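Local coordinates for protein papain-like protease (Human betacoronavirus 2c EMC/2012, PDB 4RNA) that probably cleaves the viral replicase polyprotein as a papain-like cysteine protease and, like its coronavirus relatives, may also remove ubiquitin from host proteins, at residues I128-V131 with L135-A138; F139-H142 with T148-I151. All coordinates share one frame; numbering follows the deposited sequence.

Interaction 1: I128-V131 with L135-A138; sequences IKFV and LQHA
Gln136 reaches back from its helix to the strand just before it, where Phe130 N donates to Gln136 OE1 at 2.7 Å, almost straight at the hydrogen (176°). The donor stands above the amide plane, 39° out of it. Gln136 gets there because CG is swung opposite its own backbone N (chi1 -167°) and the chain then bends at chi2, carrying the amide over to the strand. There it meets the stem of Lys129 nearly at a right angle, with Gln136 CD 3.5 Å from Lys129 CG. Its carbonyl takes the Phe130 N-H, while Lys129 makes backbone hydrogen bonds with Glu180. Strand 128-130 pairs antiparallel with strand 179-181 in a two-stranded ribbon, and helix 133-143 follows after a short turn; the arrangement belongs to the helical thumb expected of a coronavirus papain-like protease. The tight side is apolar and buried. Phe130 CB lies 3.8 Å from Leu135 CB, and the leucine's CD1 approaches the phenylalanine ring obliquely, while Leu135 also packs on Phe150 and Tyr157 of helix 148-158. The other side is looser and wetter: a water donates to Ile128 O at 3.0 Å and accepts from Gln136 NE2 at 3.0 Å, so the amide is tied to the strand directly at OE1 and through this water at NE2. Lys129 turns its end away from the helix, its NZ forming a salt bridge with Glu180.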
# COMPACT_ATOMS: atom_id res chain seq x y z
N ILE A 128 6.88 -21.99 -1.48
CA ILE A 128 6.52 -20.68 -2.02
C ILE A 128 7.66 -20.10 -2.86
O ILE A 128 8.84 -20.36 -2.59
CB ILE A 128 6.19 -19.64 -0.92
CG1 ILE A 128 7.44 -19.35 -0.10
CG2 ILE A 128 5.03 -20.14 -0.06
CD1 ILE A 128 7.25 -18.21 0.92
N LYS A 129 7.24 -19.38 -3.89
CA LYS A 129 8.12 -18.65 -4.80
C LYS A 129 7.41 -17.31 -5.13
O LYS A 129 6.20 -17.29 -5.27
CB LYS A 129 8.34 -19.44 -6.09
CG LYS A 129 9.44 -18.89 -6.97
CD LYS A 129 9.56 -19.60 -8.33
CE LYS A 129 8.32 -19.43 -9.19
NZ LYS A 129 7.22 -20.28 -8.65
N PHE A 130 8.19 -16.24 -5.28
CA PHE A 130 7.63 -14.93 -5.60
C PHE A 130 7.51 -14.81 -7.10
O PHE A 130 8.43 -15.19 -7.82
CB PHE A 130 8.49 -13.81 -4.98
CG PHE A 130 8.30 -13.72 -3.51
CD1 PHE A 130 7.10 -13.21 -3.00
CD2 PHE A 130 9.28 -14.19 -2.63
CE1 PHE A 130 6.89 -13.18 -1.62
CE2 PHE A 130 9.08 -14.16 -1.25
CZ PHE A 130 7.88 -13.66 -0.75
N VAL A 131 6.38 -14.31 -7.57
CA VAL A 131 6.15 -14.23 -9.01
C VAL A 131 6.85 -12.98 -9.52
O VAL A 131 7.06 -12.83 -10.70
CB VAL A 131 4.65 -14.25 -9.41
CG1 VAL A 131 3.97 -15.49 -8.85
CG2 VAL A 131 3.92 -12.98 -8.97
N LEU A 135 11.68 -9.61 -6.09
CA LEU A 135 11.37 -10.19 -4.76
C LEU A 135 11.95 -11.60 -4.60
O LEU A 135 12.48 -11.92 -3.60
CB LEU A 135 9.87 -10.27 -4.51
CG LEU A 135 9.27 -9.24 -3.60
CD1 LEU A 135 7.73 -9.47 -3.52
CD2 LEU A 135 9.97 -9.20 -2.24
N GLN A 136 11.82 -12.44 -5.63
CA GLN A 136 12.39 -13.79 -5.58
C GLN A 136 13.91 -13.73 -5.42
O GLN A 136 14.49 -14.39 -4.54
CB GLN A 136 12.04 -14.54 -6.88
CG GLN A 136 12.30 -16.08 -6.85
CD GLN A 136 11.82 -16.78 -5.58
OE1 GLN A 136 10.83 -16.37 -4.94
NE2 GLN A 136 12.55 -17.82 -5.16
N HIS A 137 14.54 -12.84 -6.20
CA HIS A 137 15.98 -12.75 -6.17
C HIS A 137 16.35 -12.25 -4.79
O HIS A 137 17.23 -12.80 -4.12
CB HIS A 137 16.50 -11.88 -7.32
CG HIS A 137 17.99 -11.71 -7.30
ND1 HIS A 137 18.60 -10.70 -6.66
CD2 HIS A 137 19.01 -12.50 -7.84
CE1 HIS A 137 19.94 -10.81 -6.79
NE2 HIS A 137 20.19 -11.91 -7.51
N ALA A 138 15.63 -11.26 -4.28
CA ALA A 138 16.02 -10.75 -2.92
C ALA A 138 15.79 -11.78 -1.78
O ALA A 138 16.46 -11.70 -0.68
CB ALA A 138 15.22 -9.47 -2.58
O HOH W 1 11.72 -19.96 -3.25

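Interaction 2: F139-H142 with T148-I151; sequences FMKH and TDFI. With PO4 (phosphate ion), chain C.
Phe150 lies against Phe139 and His142, and tracing it outward from its helix explains most of the contact. Its CB sits 3.8 Å from His142 CB. With CG opposite the backbone N (chi1 -174°), the ring is sent across to helix 133-143, where CD1 rests on the backbone of Phe139, 3.6 Å from Phe139 CA. On the other flank CD2 lies over the face of the imidazole, 4.0 Å from His142 CG. Farther out, CE1 meets the beta carbon of Phe139, and at the tip CZ comes within 3.4 Å of Phe139 CD1, an atom that stands over the Phe150 face near its rim. Phe139 CD1 and His142 CG lie on the same side of the Phe150 plane. The two ring pairs are near parallel but slid well apart: planes at 29° with Phe139, 22° with His142, and little overlap in either. This aromatic cluster joins helices 133-143 and 148-158, with Leu122 and Ile119 of helix 115-122 packing on Phe150 and His142 respectively. The polar border is different. Lys141 NZ forms a salt bridge with Asp149 OD2 at 2.8 Å, coming from above the carboxylate plane, and a water accepts from both Lys141 NZ and Asp149 N. A phosphate, probably from the crystallisation liquor, sits beside Thr148, though the oxygen nearest it is less surely placed. Asp149 OD1 also pairs with Lys89, while the imidazole is held by Ser147 at ND1 and Asp123 at NE2. Two lysines on one carboxylate would be expected to favour its ionised form, and two bonded nitrogens should fix the rotation of the imidazole against Phe150.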
# COMPACT_ATOMS: atom_id res chain seq x y z
N PHE A 139 14.71 -12.55 -1.92
CA PHE A 139 14.32 -13.61 -1.01
C PHE A 139 15.47 -14.64 -0.94
O PHE A 139 15.91 -15.00 0.16
CB PHE A 139 13.08 -14.36 -1.52
CG PHE A 139 12.44 -15.23 -0.47
CD1 PHE A 139 12.48 -14.86 0.89
CD2 PHE A 139 11.80 -16.40 -0.83
CE1 PHE A 139 11.88 -15.68 1.87
CE2 PHE A 139 11.17 -17.21 0.14
CZ PHE A 139 11.20 -16.86 1.47
N MET A 140 15.95 -15.11 -2.10
CA MET A 140 17.20 -15.97 -2.14
C MET A 140 18.43 -15.37 -1.45
O MET A 140 19.10 -16.08 -0.68
CB MET A 140 17.52 -16.40 -3.57
CG MET A 140 16.34 -17.11 -4.21
SD MET A 140 15.87 -18.64 -3.31
CE MET A 140 14.63 -18.24 -2.06
N LYS A 141 18.70 -14.08 -1.68
CA LYS A 141 19.83 -13.41 -1.03
C LYS A 141 19.59 -13.41 0.47
O LYS A 141 20.56 -13.54 1.27
CB LYS A 141 20.02 -11.95 -1.51
CG LYS A 141 20.54 -11.79 -2.91
CD LYS A 141 21.41 -10.56 -2.96
CE LYS A 141 20.59 -9.31 -3.19
NZ LYS A 141 21.43 -8.09 -2.99
N HIS A 142 18.32 -13.16 0.87
CA HIS A 142 17.98 -13.14 2.29
C HIS A 142 18.25 -14.53 2.85
O HIS A 142 18.82 -14.68 3.90
CB HIS A 142 16.48 -12.71 2.49
CG HIS A 142 15.88 -13.15 3.85
ND1 HIS A 142 16.20 -12.54 5.02
CD2 HIS A 142 15.01 -14.19 4.18
CE1 HIS A 142 15.57 -13.15 6.04
NE2 HIS A 142 14.84 -14.17 5.52
N THR A 148 19.22 -7.17 3.21
CA THR A 148 18.90 -5.76 2.98
C THR A 148 17.87 -5.57 1.85
O THR A 148 16.85 -4.91 2.05
CB THR A 148 20.17 -4.96 2.67
OG1 THR A 148 21.03 -5.09 3.79
CG2 THR A 148 19.84 -3.44 2.42
N ASP A 149 18.09 -6.17 0.70
CA ASP A 149 17.17 -5.88 -0.36
C ASP A 149 15.78 -6.38 -0.01
O ASP A 149 14.79 -5.76 -0.40
CB ASP A 149 17.57 -6.59 -1.64
CG ASP A 149 18.74 -5.91 -2.32
OD1 ASP A 149 19.22 -4.89 -1.79
OD2 ASP A 149 19.18 -6.39 -3.37
N PHE A 150 15.70 -7.56 0.60
CA PHE A 150 14.37 -8.17 0.80
C PHE A 150 13.55 -7.35 1.79
O PHE A 150 12.37 -7.09 1.62
CB PHE A 150 14.54 -9.60 1.32
CG PHE A 150 13.25 -10.37 1.41
CD1 PHE A 150 12.54 -10.70 0.24
CD2 PHE A 150 12.81 -10.84 2.62
CE1 PHE A 150 11.37 -11.47 0.33
CE2 PHE A 150 11.65 -11.62 2.72
CZ PHE A 150 10.93 -11.92 1.57
N ILE A 151 14.21 -6.90 2.81
CA ILE A 151 13.55 -6.06 3.75
C ILE A 151 13.13 -4.73 3.10
O ILE A 151 11.98 -4.31 3.29
CB ILE A 151 14.42 -5.77 4.98
CG1 ILE A 151 14.71 -7.06 5.76
CG2 ILE A 151 13.72 -4.75 5.82
CD1 ILE A 151 15.93 -6.87 6.63
P PO4 C . 20.13 -6.21 7.00
O1 PO4 C . 20.86 -4.87 6.91
O2 PO4 C . 19.41 -6.49 5.70
O3 PO4 C . 19.12 -6.08 8.13
O4 PO4 C . 21.10 -7.35 7.27
O HOH W 2 20.45 -7.52 0.03

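Helix 133-143 serves both contacts: interaction 1 uses its beginning, interaction 2 the turn that follows, and their centres lie 9 Å apart. The apolar layers run into each other. Phe130 CE2 is 3.5 Å from Phe139 CD2 in an edge-to-face pair, and Leu135 CD2 is 3.7 Å from Phe150 CE1, joining the strand, the shared helix and helix 148-158 in one core. Ala138, the last residue of interaction 1's helical segment, brings its CB to 3.8 Å from Asp149 CB. Neither contact includes a zinc ligand: the metal site of Cys193, Cys196, Cys228 and Cys230 belongs to another part of the chain, and the phosphate borders interaction 2 alone.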